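Local coordinates for protein flavin adenine dinucleotide synthase (Saccharomyces cerevisiae, PDB 2WSI) that catalyses the adenylation of FMN by ATP, yielding the coenzyme FAD and releasing diphosphate, the final step of FAD biosynthesis, at residues M9-T14 with L36-L41; D65-L70 with S204-S209. All coordinates share one frame; numbering follows the deposited sequence.

Interaction 1 (M9-T14 with L36-L41); sequences MCYEIT and LTRKYL
R38 spans the gap between two helices, its guanidinium ending against Y11 and T14 in a buried helix-helix contact. The helices, 3-18 and 25-45, are the first two of the chain. They stand well apart here, the nearest pair of CA atoms, those of T14 and R38, being 10.0 Å from each other, and of residues 36-41 R38 is the one that reaches 9-14. Its NH1 lies 3.9 Å from Y11 CD1 and 3.8 Å from T14 CG2. Ring and guanidinium planes are nearly perpendicular (83°), and Y11 CD1 sits in the guanidinium plane at its edge. T14 meets the arginine from the opposite direction, its methyl also lying 3.9 Å from R38 CD, where the chain bends at chi3 (49°). No hydrogen bond crosses between the two segments; the charge is answered by helix 64-87, where E79 forms a salt bridge with R38 NH2. Helix 64-87 also packs here: W78 meets the Y11 ring at an inclined angle, and S75 touches T14. The threonine itself is fixed from within its helix: with CG2 anti to the backbone N, OG1 turns back (chi1 -58°) to donate to C10 O at 2.9 Å. A glycine here removes both methyl and hydroxyl, which would probably open a gap beside the R38 guanidinium and leave C10 O without its side-chain donor. As built, that carbonyl takes two hydrogen bonds, from T14 OG1 and T14 N, which reach it from opposite faces of its plane.

Interaction 2 (D65-L70 with S204-S209); sequences DCQVLL and SFLLYS
The F205 ring meets V68 at a slant, V68 CG1 approaching it obliquely at CD2, 3.8 Å away. Y17 of helix 3-18 makes an edge-to-face contact with the same ring, and I34, L71 and L72 also touch F205. The second flat group, the Q67 amide, is met by L206: CD1 of the leucine lies 3.9 Å from Q67 OE1 and 4.0 Å from Q67 CD, while its other methyl, CD2, is slightly farther from OE1. The two side chains cross at about a right angle. V68 divides its two methyls between F205 and L206. Its CG1, anti to the backbone N (chi1 163°), serves F205, and its CG2 packs at 3.8 Å on CB of L206.

The segments belong to helices 64-87 and 199-209 of the PAPS reductase-like domain; the axes of 65-70 and 204-209 come within 10.1 Å and cross at 64°. The backbones come nearest at V68 and L206, whose CA atoms are 6.2 Å apart. At the far end of the second segment, S209 OG donates to L206 O (2.7 Å) and is also bonded to E211 N. One turn of the first helix holds residues serving different surroundings: Q67 points toward the partner helix and V68 reaches it with its two methyls, whereas C66 touches the bound FAD.

All four touching residues are buried, and no hydrogen bond passes between the segments, so the join is made by van der Waals contact. Q67 NE2 is bonded elsewhere, to P212 O and Y127 OH, which probably keeps the amide from turning freely beside the leucine methyls.

Overall arrangement
Interactions 1 and 2 come in series along the chain, the first closing before the second opens, and their centres are 11 Å apart. Four helices take part: 3-18 with 25-45, then 64-87 with 199-209. The two contacts touch directly, T14 OG1 lying 3.6 Å from F205 CZ, I13 CD1 3.7 Å from S209 O and T37 CG2 4.1 Å from L69 CD1. Together they pack four helices against one another. Helix 64-87, which follows the sheet strand 56-59 in the chain, touches both contacts. Helices 3-18 and 25-45 thus pack against helices 64-87 and 199-209, the former of which reaches the FAD through C66.

Interaction 1 (M9-T14 with L36-L41)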
loop_
_atom_site.group_PDB
_atom_site.type_symbol
_atom_site.label_atom_id
_atom_site.label_comp_id
_atom_site.label_asym_id
_atom_site.label_seq_id
_atom_site.Cartn_x
_atom_site.Cartn_y
_atom_site.Cartn_z
ATOM N N MET A 9 -10.991 11.695 4.711
ATOM C CA MET A 9 -10.026 11.362 5.757
ATOM C C MET A 9 -8.602 11.252 5.174
ATOM O O MET A 9 -7.659 11.859 5.688
ATOM C CB MET A 9 -10.413 10.052 6.477
ATOM C CG MET A 9 -9.384 9.641 7.608
ATOM S SD MET A 9 -9.728 8.024 8.395
ATOM C CE MET A 9 -9.260 6.921 7.038
ATOM N N CYS A 10 -8.442 10.492 4.097
ATOM C CA CYS A 10 -7.109 10.295 3.511
ATOM C C CYS A 10 -6.566 11.631 2.971
ATOM O O CYS A 10 -5.374 11.941 3.045
ATOM C CB CYS A 10 -7.211 9.245 2.404
ATOM S SG CYS A 10 -7.452 7.564 3.101
ATOM N N TYR A 11 -7.470 12.445 2.454
ATOM C CA TYR A 11 -7.112 13.780 2.016
ATOM C C TYR A 11 -6.539 14.593 3.171
ATOM O O TYR A 11 -5.529 15.283 2.997
ATOM C CB TYR A 11 -8.314 14.510 1.395
ATOM C CG TYR A 11 -7.978 15.944 1.069
ATOM C CD1 TYR A 11 -7.302 16.269 -0.118
ATOM C CD2 TYR A 11 -8.304 16.968 1.943
ATOM C CE1 TYR A 11 -6.946 17.600 -0.414
ATOM C CE2 TYR A 11 -7.963 18.308 1.648
ATOM C CZ TYR A 11 -7.297 18.607 0.471
ATOM O OH TYR A 11 -6.981 19.915 0.172
ATOM N N GLU A 12 -7.175 14.516 4.345
ATOM C CA GLU A 12 -6.694 15.276 5.508
ATOM C C GLU A 12 -5.333 14.753 5.936
ATOM O O GLU A 12 -4.446 15.526 6.317
ATOM C CB GLU A 12 -7.676 15.178 6.696
ATOM C CG GLU A 12 -9.042 15.816 6.433
ATOM C CD GLU A 12 -9.975 15.758 7.648
ATOM O OE1 GLU A 12 -9.657 15.072 8.648
ATOM O OE2 GLU A 12 -11.039 16.408 7.612
ATOM N N ILE A 13 -5.162 13.439 5.870
ATOM C CA ILE A 13 -3.908 12.819 6.307
ATOM C C ILE A 13 -2.775 13.280 5.425
ATOM O O ILE A 13 -1.704 13.633 5.895
ATOM C CB ILE A 13 -4.022 11.274 6.315
ATOM C CG1 ILE A 13 -4.888 10.835 7.507
ATOM C CG2 ILE A 13 -2.643 10.605 6.426
ATOM C CD1 ILE A 13 -5.259 9.324 7.515
ATOM N N THR A 14 -3.012 13.257 4.131
ATOM C CA THR A 14 -1.979 13.565 3.178
ATOM C C THR A 14 -1.665 15.058 3.263
ATOM O O THR A 14 -0.513 15.461 3.307
ATOM C CB THR A 14 -2.440 13.139 1.773
ATOM O OG1 THR A 14 -2.726 11.722 1.806
ATOM C CG2 THR A 14 -1.347 13.407 0.745
ATOM N N LEU A 36 4.575 14.064 -6.325
ATOM C CA LEU A 36 4.687 13.447 -7.636
ATOM C C LEU A 36 3.605 12.376 -7.869
ATOM O O LEU A 36 3.008 12.316 -8.929
ATOM C CB LEU A 36 6.048 12.799 -7.780
ATOM C CG LEU A 36 6.276 12.109 -9.116
ATOM C CD1 LEU A 36 6.122 13.089 -10.303
ATOM C CD2 LEU A 36 7.673 11.500 -9.066
ATOM N N THR A 37 3.421 11.482 -6.908
ATOM C CA THR A 37 2.356 10.477 -7.025
ATOM C C THR A 37 0.992 11.144 -7.274
ATOM O O THR A 37 0.219 10.711 -8.143
ATOM C CB THR A 37 2.301 9.597 -5.775
ATOM O OG1 THR A 37 3.511 8.830 -5.671
ATOM C CG2 THR A 37 1.114 8.643 -5.835
ATOM N N ARG A 38 0.692 12.188 -6.516
ATOM C CA ARG A 38 -0.586 12.890 -6.690
ATOM C C ARG A 38 -0.663 13.549 -8.077
ATOM O O ARG A 38 -1.718 13.532 -8.723
ATOM C CB ARG A 38 -0.850 13.887 -5.549
ATOM C CG ARG A 38 -0.972 13.160 -4.168
ATOM C CD ARG A 38 -1.855 13.846 -3.104
ATOM N NE ARG A 38 -3.164 14.244 -3.617
ATOM C CZ ARG A 38 -4.112 14.814 -2.894
ATOM N NH1 ARG A 38 -3.911 15.044 -1.605
ATOM N NH2 ARG A 38 -5.254 15.183 -3.455
ATOM N N LYS A 39 0.450 14.075 -8.567
ATOM C CA LYS A 39 0.453 14.655 -9.909
ATOM C C LYS A 39 0.155 13.595 -10.975
ATOM O O LYS A 39 -0.631 13.842 -11.866
ATOM C CB LYS A 39 1.779 15.367 -10.219
ATOM C CG LYS A 39 1.949 16.744 -9.546
ATOM C CD LYS A 39 0.832 17.774 -9.889
ATOM C CE LYS A 39 0.993 18.388 -11.282
ATOM N NZ LYS A 39 -0.049 19.433 -11.607
ATOM N N TYR A 40 0.783 12.422 -10.890
ATOM C CA TYR A 40 0.446 11.340 -11.819
ATOM C C TYR A 40 -1.068 11.049 -11.826
ATOM O O TYR A 40 -1.685 10.933 -12.870
ATOM C CB TYR A 40 1.138 10.045 -11.436
ATOM C CG TYR A 40 2.654 10.004 -11.579
ATOM C CD1 TYR A 40 3.291 10.583 -12.673
ATOM C CD2 TYR A 40 3.437 9.317 -10.645
ATOM C CE1 TYR A 40 4.672 10.532 -12.826
ATOM C CE2 TYR A 40 4.843 9.230 -10.800
ATOM C CZ TYR A 40 5.436 9.847 -11.896
ATOM O OH TYR A 40 6.795 9.790 -12.067
ATOM N N LEU A 41 -1.643 10.899 -10.639
ATOM C CA LEU A 41 -3.049 10.525 -10.520
ATOM C C LEU A 41 -3.981 11.606 -11.046
ATOM O O LEU A 41 -4.852 11.321 -11.868
ATOM C CB LEU A 41 -3.381 10.213 -9.054
ATOM C CG LEU A 41 -2.719 8.899 -8.601
ATOM C CD1 LEU A 41 -2.792 8.717 -7.062
ATOM C CD2 LEU A 41 -3.401 7.708 -9.322
#

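Interaction 2 (D65-L70 with S204-S209)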
loop_
_atom_site.group_PDB
_atom_site.type_symbol
_atom_site.label_atom_id
_atom_site.label_comp_id
_atom_site.label_asym_id
_atom_site.label_seq_id
_atom_site.Cartn_x
_atom_site.Cartn_y
_atom_site.Cartn_z
ATOM N N ASP A 65 3.005 -1.230 0.760
ATOM C CA ASP A 65 3.133 -0.425 -0.446
ATOM C C ASP A 65 1.753 -0.137 -1.046
ATOM O O ASP A 65 1.428 1.013 -1.375
ATOM C CB ASP A 65 3.966 -1.148 -1.492
ATOM C CG ASP A 65 5.461 -1.195 -1.158
ATOM O OD1 ASP A 65 5.902 -0.527 -0.214
ATOM O OD2 ASP A 65 6.201 -1.915 -1.861
ATOM N N CYS A 66 0.920 -1.159 -1.222
ATOM C CA CYS A 66 -0.363 -0.825 -1.850
ATOM C C CYS A 66 -1.301 -0.123 -0.869
ATOM O O CYS A 66 -2.168 0.653 -1.295
ATOM C CB CYS A 66 -1.021 -2.005 -2.543
ATOM S SG CYS A 66 -1.273 -3.254 -1.480
ATOM N N GLN A 67 -1.091 -0.307 0.429
ATOM C CA GLN A 67 -1.812 0.504 1.420
ATOM C C GLN A 67 -1.432 1.999 1.360
ATOM O O GLN A 67 -2.307 2.876 1.411
ATOM C CB GLN A 67 -1.588 0.026 2.850
ATOM C CG GLN A 67 -2.629 0.714 3.782
ATOM C CD GLN A 67 -2.544 0.276 5.214
ATOM O OE1 GLN A 67 -1.622 -0.438 5.606
ATOM N NE2 GLN A 67 -3.498 0.731 6.026
ATOM N N VAL A 68 -0.137 2.306 1.289
ATOM C CA VAL A 68 0.256 3.704 1.143
ATOM C C VAL A 68 -0.378 4.263 -0.119
ATOM O O VAL A 68 -0.953 5.355 -0.101
ATOM C CB VAL A 68 1.799 3.889 1.114
ATOM C CG1 VAL A 68 2.158 5.285 0.553
ATOM C CG2 VAL A 68 2.352 3.709 2.522
ATOM N N LEU A 69 -0.285 3.513 -1.220
ATOM C CA LEU A 69 -0.875 3.962 -2.479
ATOM C C LEU A 69 -2.374 4.159 -2.369
ATOM O O LEU A 69 -2.931 5.151 -2.852
ATOM C CB LEU A 69 -0.561 2.994 -3.619
ATOM C CG LEU A 69 -1.005 3.479 -4.998
ATOM C CD1 LEU A 69 -0.603 4.947 -5.246
ATOM C CD2 LEU A 69 -0.529 2.550 -6.105
ATOM N N LEU A 70 -3.037 3.220 -1.710
ATOM C CA LEU A 70 -4.483 3.346 -1.530
ATOM C C LEU A 70 -4.847 4.607 -0.750
ATOM O O LEU A 70 -5.779 5.322 -1.119
ATOM C CB LEU A 70 -5.031 2.096 -0.813
ATOM C CG LEU A 70 -6.537 2.178 -0.566
ATOM C CD1 LEU A 70 -7.299 2.400 -1.878
ATOM C CD2 LEU A 70 -7.025 0.886 0.131
ATOM N N SER A 204 7.683 6.328 6.774
ATOM C CA SER A 204 7.437 7.646 7.338
ATOM C C SER A 204 5.978 8.029 7.123
ATOM O O SER A 204 5.326 8.500 8.046
ATOM C CB SER A 204 8.321 8.718 6.715
ATOM O OG SER A 204 7.910 9.982 7.187
ATOM N N PHE A 205 5.476 7.841 5.902
ATOM C CA PHE A 205 4.081 8.194 5.622
ATOM C C PHE A 205 3.098 7.251 6.331
ATOM O O PHE A 205 2.121 7.687 6.940
ATOM C CB PHE A 205 3.822 8.214 4.110
ATOM C CG PHE A 205 2.437 8.676 3.756
ATOM C CD1 PHE A 205 2.094 10.014 3.857
ATOM C CD2 PHE A 205 1.455 7.762 3.377
ATOM C CE1 PHE A 205 0.818 10.458 3.546
ATOM C CE2 PHE A 205 0.175 8.191 3.062
ATOM C CZ PHE A 205 -0.145 9.551 3.141
ATOM N N LEU A 206 3.357 5.951 6.284
ATOM C CA LEU A 206 2.376 4.993 6.812
ATOM C C LEU A 206 2.279 5.108 8.345
ATOM O O LEU A 206 1.201 5.063 8.896
ATOM C CB LEU A 206 2.720 3.576 6.345
ATOM C CG LEU A 206 1.701 2.476 6.652
ATOM C CD1 LEU A 206 0.328 2.884 6.091
ATOM C CD2 LEU A 206 2.176 1.158 6.083
ATOM N N LEU A 207 3.404 5.334 9.030
ATOM C CA LEU A 207 3.378 5.524 10.478
ATOM C C LEU A 207 2.735 6.850 10.839
ATOM O O LEU A 207 1.921 6.913 11.761
ATOM C CB LEU A 207 4.799 5.467 11.074
ATOM C CG LEU A 207 5.403 4.070 11.099
ATOM C CD1 LEU A 207 6.904 4.111 11.505
ATOM C CD2 LEU A 207 4.590 3.133 12.018
ATOM N N TYR A 208 3.097 7.921 10.128
ATOM C CA TYR A 208 2.401 9.196 10.333
ATOM C C TYR A 208 0.877 9.116 10.170
ATOM O O TYR A 208 0.142 9.831 10.876
ATOM C CB TYR A 208 2.909 10.288 9.402
ATOM C CG TYR A 208 2.238 11.629 9.724
ATOM C CD1 TYR A 208 2.646 12.369 10.830
ATOM C CD2 TYR A 208 1.195 12.127 8.945
ATOM C CE1 TYR A 208 2.041 13.590 11.160
ATOM C CE2 TYR A 208 0.565 13.365 9.265
ATOM C CZ TYR A 208 1.019 14.081 10.377
ATOM O OH TYR A 208 0.468 15.284 10.738
ATOM N N SER A 209 0.395 8.269 9.260
ATOM C CA SER A 209 -1.050 8.242 8.955
ATOM C C SER A 209 -1.868 7.765 10.146
ATOM O O SER A 209 -3.077 8.047 10.238
ATOM C CB SER A 209 -1.382 7.336 7.764
ATOM O OG SER A 209 -1.239 5.957 8.088
#